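Local structure of protein CbbY (4UAS) at residues L31-E41 with F58-L69. The protein dephosphorylates xylulose 1,5-bisphosphate, a potent Rubisco inhibitor, to xylulose 5-phosphate with the help of magnesium. Residues are numbered along the deposited sequence; the frame is centred on the assembly and turned at random. Where two conformers were deposited one is given.
Sequences LGVDWFWDREE and FLRHQKGDPAPL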
loop_
_atom_site.group_PDB
_atom_site.type_symbol
_atom_site.label_atom_id
_atom_site.label_comp_id
_atom_site.label_asym_id
_atom_site.label_seq_id
_atom_site.Cartn_x
_atom_site.Cartn_y
_atom_site.Cartn_z
ATOM N N LEU A 31 -10.392 -16.303 -16.531
ATOM C CA LEU A 31 -9.674 -16.214 -17.775
ATOM C C LEU A 31 -9.350 -17.563 -18.433
ATOM O O LEU A 31 -8.933 -17.601 -19.584
ATOM C CB LEU A 31 -8.439 -15.372 -17.600
ATOM C CG LEU A 31 -8.697 -13.903 -17.330
ATOM C CD1 LEU A 31 -7.396 -13.138 -17.130
ATOM C CD2 LEU A 31 -9.465 -13.241 -18.493
ATOM N N GLY A 32 -9.611 -18.637 -17.699
ATOM C CA GLY A 32 -9.365 -19.966 -18.218
ATOM C C GLY A 32 -7.961 -20.442 -18.208
ATOM O O GLY A 32 -7.647 -21.422 -18.898
ATOM N N VAL A 33 -7.096 -19.780 -17.463
ATOM C CA VAL A 33 -5.701 -20.184 -17.349
ATOM C C VAL A 33 -5.525 -21.043 -16.117
ATOM O O VAL A 33 -6.346 -20.987 -15.180
ATOM C CB VAL A 33 -4.683 -19.023 -17.371
ATOM C CG1 VAL A 33 -4.652 -18.358 -18.720
ATOM C CG2 VAL A 33 -4.939 -18.032 -16.242
ATOM N N ASP A 34 -4.463 -21.836 -16.073
ATOM C CA ASP A 34 -4.152 -22.728 -14.987
ATOM C C ASP A 34 -3.373 -22.092 -13.847
ATOM O O ASP A 34 -3.112 -22.750 -12.812
ATOM C CB ASP A 34 -3.458 -24.001 -15.495
ATOM C CG ASP A 34 -2.095 -23.800 -16.041
ATOM O OD1 ASP A 34 -1.750 -22.685 -16.423
ATOM O OD2 ASP A 34 -1.317 -24.788 -16.097
ATOM N N TRP A 35 -3.085 -20.823 -13.929
ATOM C CA TRP A 35 -2.255 -20.147 -12.929
ATOM C C TRP A 35 -2.983 -20.078 -11.601
ATOM O O TRP A 35 -4.185 -19.838 -11.525
ATOM C CB TRP A 35 -1.934 -18.692 -13.366
ATOM C CG TRP A 35 -1.499 -18.529 -14.772
ATOM C CD1 TRP A 35 -0.879 -19.434 -15.596
ATOM C CD2 TRP A 35 -1.574 -17.325 -15.498
ATOM N NE1 TRP A 35 -0.653 -18.867 -16.817
ATOM C CE2 TRP A 35 -1.054 -17.558 -16.778
ATOM C CE3 TRP A 35 -2.063 -16.042 -15.182
ATOM C CZ2 TRP A 35 -0.997 -16.561 -17.753
ATOM C CZ3 TRP A 35 -2.051 -15.044 -16.182
ATOM C CH2 TRP A 35 -1.482 -15.296 -17.438
ATOM N N PHE A 36 -2.217 -20.268 -10.508
ATOM C CA PHE A 36 -2.798 -20.194 -9.169
ATOM C C PHE A 36 -1.649 -19.859 -8.211
ATOM O O PHE A 36 -0.621 -20.541 -8.228
ATOM C CB PHE A 36 -3.460 -21.530 -8.760
ATOM C CG PHE A 36 -4.022 -21.466 -7.414
ATOM C CD1 PHE A 36 -5.308 -20.861 -7.218
ATOM C CD2 PHE A 36 -3.368 -21.849 -6.325
ATOM C CE1 PHE A 36 -5.886 -20.741 -5.979
ATOM C CE2 PHE A 36 -3.904 -21.717 -5.072
ATOM C CZ PHE A 36 -5.166 -21.165 -4.862
ATOM N N TRP A 37 -1.817 -18.790 -7.458
ATOM C CA TRP A 37 -0.828 -18.344 -6.514
ATOM C C TRP A 37 -1.195 -18.690 -5.069
ATOM O O TRP A 37 -2.139 -18.152 -4.500
ATOM C CB TRP A 37 -0.659 -16.821 -6.628
ATOM C CG TRP A 37 -0.114 -16.361 -7.959
ATOM C CD1 TRP A 37 0.433 -17.083 -8.906
ATOM C CD2 TRP A 37 -0.061 -14.982 -8.399
ATOM N NE1 TRP A 37 0.818 -16.311 -9.976
ATOM C CE2 TRP A 37 0.540 -15.000 -9.675
ATOM C CE3 TRP A 37 -0.446 -13.747 -7.865
ATOM C CZ2 TRP A 37 0.775 -13.831 -10.397
ATOM C CZ3 TRP A 37 -0.219 -12.615 -8.609
ATOM C CH2 TRP A 37 0.384 -12.640 -9.848
ATOM N N ASP A 38 -0.479 -19.679 -4.527
ATOM C CA ASP A 38 -0.623 -20.028 -3.127
ATOM C C ASP A 38 0.112 -19.014 -2.257
ATOM O O ASP A 38 0.838 -18.160 -2.759
ATOM C CB ASP A 38 -0.298 -21.499 -2.820
ATOM C CG ASP A 38 1.088 -21.916 -3.116
ATOM O OD1 ASP A 38 2.054 -21.111 -3.030
ATOM O OD2 ASP A 38 1.264 -23.186 -3.404
ATOM N N ARG A 39 -0.067 -19.090 -0.947
ATOM C CA ARG A 39 0.595 -18.139 -0.065
ATOM C C ARG A 39 2.106 -18.129 -0.144
ATOM O O ARG A 39 2.750 -17.097 -0.074
ATOM C CB ARG A 39 0.204 -18.344 1.392
ATOM C CG ARG A 39 -1.139 -17.885 1.745
ATOM C CD ARG A 39 -1.426 -18.131 3.196
ATOM N NE ARG A 39 -2.619 -17.502 3.661
ATOM C CZ ARG A 39 -3.029 -17.548 4.915
ATOM N NH1 ARG A 39 -2.373 -18.206 5.859
ATOM N NH2 ARG A 39 -4.133 -16.950 5.272
ATOM N N GLU A 40 2.684 -19.331 -0.288
ATOM C CA GLU A 40 4.126 -19.423 -0.370
ATOM C C GLU A 40 4.638 -18.655 -1.599
ATOM O O GLU A 40 5.607 -17.875 -1.517
ATOM C CB GLU A 40 4.545 -20.909 -0.427
ATOM C CG GLU A 40 6.019 -21.108 -0.628
ATOM C CD GLU A 40 6.484 -22.559 -0.497
ATOM O OE1 GLU A 40 5.783 -23.416 -0.017
ATOM O OE2 GLU A 40 7.665 -22.808 -0.704
ATOM N N GLU A 41 4.003 -18.888 -2.753
ATOM C CA GLU A 41 4.460 -18.191 -3.960
ATOM C C GLU A 41 4.113 -16.691 -3.856
ATOM O O GLU A 41 4.898 -15.837 -4.286
ATOM C CB GLU A 41 3.882 -18.827 -5.193
ATOM C CG GLU A 41 4.224 -18.102 -6.470
ATOM C CD GLU A 41 4.057 -18.911 -7.706
ATOM O OE1 GLU A 41 3.287 -19.856 -7.688
ATOM O OE2 GLU A 41 4.707 -18.631 -8.692
ATOM N N PHE A 58 5.939 -13.027 -12.752
ATOM C CA PHE A 58 5.442 -14.410 -12.752
ATOM C C PHE A 58 5.533 -14.990 -14.156
ATOM O O PHE A 58 5.980 -16.142 -14.323
ATOM C CB PHE A 58 4.027 -14.405 -12.259
ATOM C CG PHE A 58 3.283 -15.690 -12.499
ATOM C CD1 PHE A 58 3.562 -16.832 -11.806
ATOM C CD2 PHE A 58 2.272 -15.709 -13.439
ATOM C CE1 PHE A 58 2.889 -17.978 -12.061
ATOM C CE2 PHE A 58 1.525 -16.862 -13.710
ATOM C CZ PHE A 58 1.877 -18.002 -12.993
ATOM N N LEU A 59 5.121 -14.246 -15.178
ATOM C CA LEU A 59 5.116 -14.751 -16.554
ATOM C C LEU A 59 6.493 -15.018 -17.126
ATOM O O LEU A 59 6.646 -15.806 -18.055
ATOM C CB LEU A 59 4.286 -13.872 -17.488
ATOM C CG LEU A 59 2.837 -13.813 -17.202
ATOM C CD1 LEU A 59 2.114 -12.779 -18.083
ATOM C CD2 LEU A 59 2.195 -15.172 -17.333
ATOM N N ARG A 60 7.522 -14.404 -16.561
ATOM C CA ARG A 60 8.883 -14.618 -17.064
ATOM C C ARG A 60 9.398 -16.004 -16.856
ATOM O O ARG A 60 10.222 -16.460 -17.632
ATOM C CB ARG A 60 9.877 -13.627 -16.515
ATOM C CG ARG A 60 9.757 -12.260 -17.186
ATOM C CD ARG A 60 10.928 -11.301 -16.891
ATOM N NE ARG A 60 11.055 -10.984 -15.460
ATOM C CZ ARG A 60 10.490 -9.953 -14.801
ATOM N NH1 ARG A 60 9.606 -9.121 -15.380
ATOM N NH2 ARG A 60 10.730 -9.856 -13.491
ATOM N N HIS A 61 8.923 -16.690 -15.824
ATOM C CA HIS A 61 9.459 -17.982 -15.402
ATOM C C HIS A 61 8.449 -19.111 -15.358
ATOM O O HIS A 61 8.840 -20.272 -15.432
ATOM C CB HIS A 61 10.128 -17.866 -14.018
ATOM C CG HIS A 61 11.150 -16.758 -13.931
ATOM N ND1 HIS A 61 12.296 -16.792 -14.694
ATOM C CD2 HIS A 61 11.204 -15.605 -13.210
ATOM C CE1 HIS A 61 13.004 -15.705 -14.472
ATOM N NE2 HIS A 61 12.364 -14.966 -13.571
ATOM N N GLN A 62 7.157 -18.847 -15.284
ATOM C CA GLN A 62 6.203 -19.877 -15.084
ATOM C C GLN A 62 6.057 -20.790 -16.312
ATOM O O GLN A 62 6.166 -20.354 -17.410
ATOM C CB GLN A 62 4.869 -19.298 -14.692
ATOM C CG GLN A 62 4.117 -18.505 -15.752
ATOM C CD GLN A 62 3.098 -19.311 -16.557
ATOM O OE1 GLN A 62 2.497 -20.273 -16.029
ATOM N NE2 GLN A 62 2.880 -18.913 -17.788
ATOM N N LYS A 63 5.674 -22.048 -16.086
ATOM C CA LYS A 63 5.605 -23.088 -17.117
ATOM C C LYS A 63 4.198 -23.555 -17.429
ATOM O O LYS A 63 4.004 -24.564 -18.111
ATOM C CB LYS A 63 6.509 -24.243 -16.677
ATOM C CG LYS A 63 7.973 -23.877 -16.501
ATOM C CD LYS A 63 8.576 -23.336 -17.811
ATOM C CE LYS A 63 9.691 -22.317 -17.642
ATOM N NZ LYS A 63 10.646 -22.715 -16.580
ATOM N N GLY A 64 3.199 -22.838 -16.972
ATOM C CA GLY A 64 1.825 -23.130 -17.275
ATOM C C GLY A 64 1.357 -22.393 -18.536
ATOM O O GLY A 64 2.174 -22.151 -19.423
ATOM N N ASP A 65 0.073 -22.085 -18.611
ATOM C CA ASP A 65 -0.492 -21.568 -19.816
ATOM C C ASP A 65 0.147 -20.241 -20.205
ATOM O O ASP A 65 0.473 -19.438 -19.330
ATOM C CB ASP A 65 -2.005 -21.334 -19.654
ATOM C CG ASP A 65 -2.808 -22.568 -19.461
ATOM O OD1 ASP A 65 -2.406 -23.650 -19.986
ATOM O OD2 ASP A 65 -3.950 -22.431 -18.909
ATOM N N PRO A 66 0.275 -19.981 -21.509
ATOM C CA PRO A 66 0.714 -18.617 -21.923
ATOM C C PRO A 66 -0.373 -17.608 -21.615
ATOM O O PRO A 66 -1.541 -17.934 -21.535
ATOM C CB PRO A 66 0.936 -18.775 -23.415
ATOM C CG PRO A 66 0.078 -19.852 -23.808
ATOM C CD PRO A 66 -0.019 -20.824 -22.666
ATOM N N ALA A 67 0.006 -16.351 -21.433
ATOM C CA ALA A 67 -1.005 -15.322 -21.199
ATOM C C ALA A 67 -1.964 -15.210 -22.387
ATOM O O ALA A 67 -1.510 -15.071 -23.518
ATOM C CB ALA A 67 -0.332 -13.984 -20.996
ATOM N N PRO A 68 -3.273 -15.230 -22.133
ATOM C CA PRO A 68 -4.226 -15.139 -23.253
ATOM C C PRO A 68 -4.711 -13.711 -23.550
ATOM O O PRO A 68 -5.342 -13.498 -24.550
ATOM C CB PRO A 68 -5.406 -15.961 -22.732
ATOM C CG PRO A 68 -5.467 -15.614 -21.292
ATOM C CD PRO A 68 -3.985 -15.556 -20.875
ATOM N N LEU A 69 -4.274 -12.716 -22.766
ATOM C CA LEU A 69 -4.569 -11.322 -22.936
ATOM C C LEU A 69 -3.310 -10.546 -22.587
ATOM O O LEU A 69 -2.445 -11.023 -21.833
ATOM C CB LEU A 69 -5.649 -10.858 -21.911
ATOM C CG LEU A 69 -7.007 -11.399 -21.911
ATOM C CD1 LEU A 69 -7.843 -10.669 -20.898
ATOM C CD2 LEU A 69 -7.629 -11.202 -23.261
HETATM O O HOH W 1 -0.529 -25.370 -18.796
#
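Three hydrogen bonds join D34 and W35 to D65. D65 N meets D34 OD1 on its syn side, somewhat out of the carboxylate plane, at 2.9 Å and 171°. D34 N returns a more bent bond to D65 OD2, from above that carboxylate's plane. The two carboxylates stack, with D34 OD1 3.3 Å from D65 OD2. A water that donates to D34 OD2 and D65 OD1, together with the two N-H bonds, probably offsets part of the repulsion. W35 NE1 gives its hydrogen to D65 O at 2.8 Å, with the oxygen in the indole plane. Q62 NE2 reaches the same oxygen from the opposite face of the carbonyl.

The aromatic contacts are edge-to-face. The F58 edge points at one face of W35, with CE2 3.6 Å from W35 CD2. W37 NE1 sits over the centre of the F58 ring. F58 reaches both indoles with CG anti to its backbone N (chi1 167°). An alanine in place of W35 would lose the bond to D65 O and would probably leave a gap beside F58 and L59.

Apolar contacts add to the packing. L59 CD2 touches W35 CZ2. V33 CG1 lies 3.6 Å from P68 CD. The aromatic cluster of W35, W37 and F58, extended by F28 of helix 17-31, joins the loop before helix 39-45 to helix 51-61 in the helical cap of a HAD phosphatase.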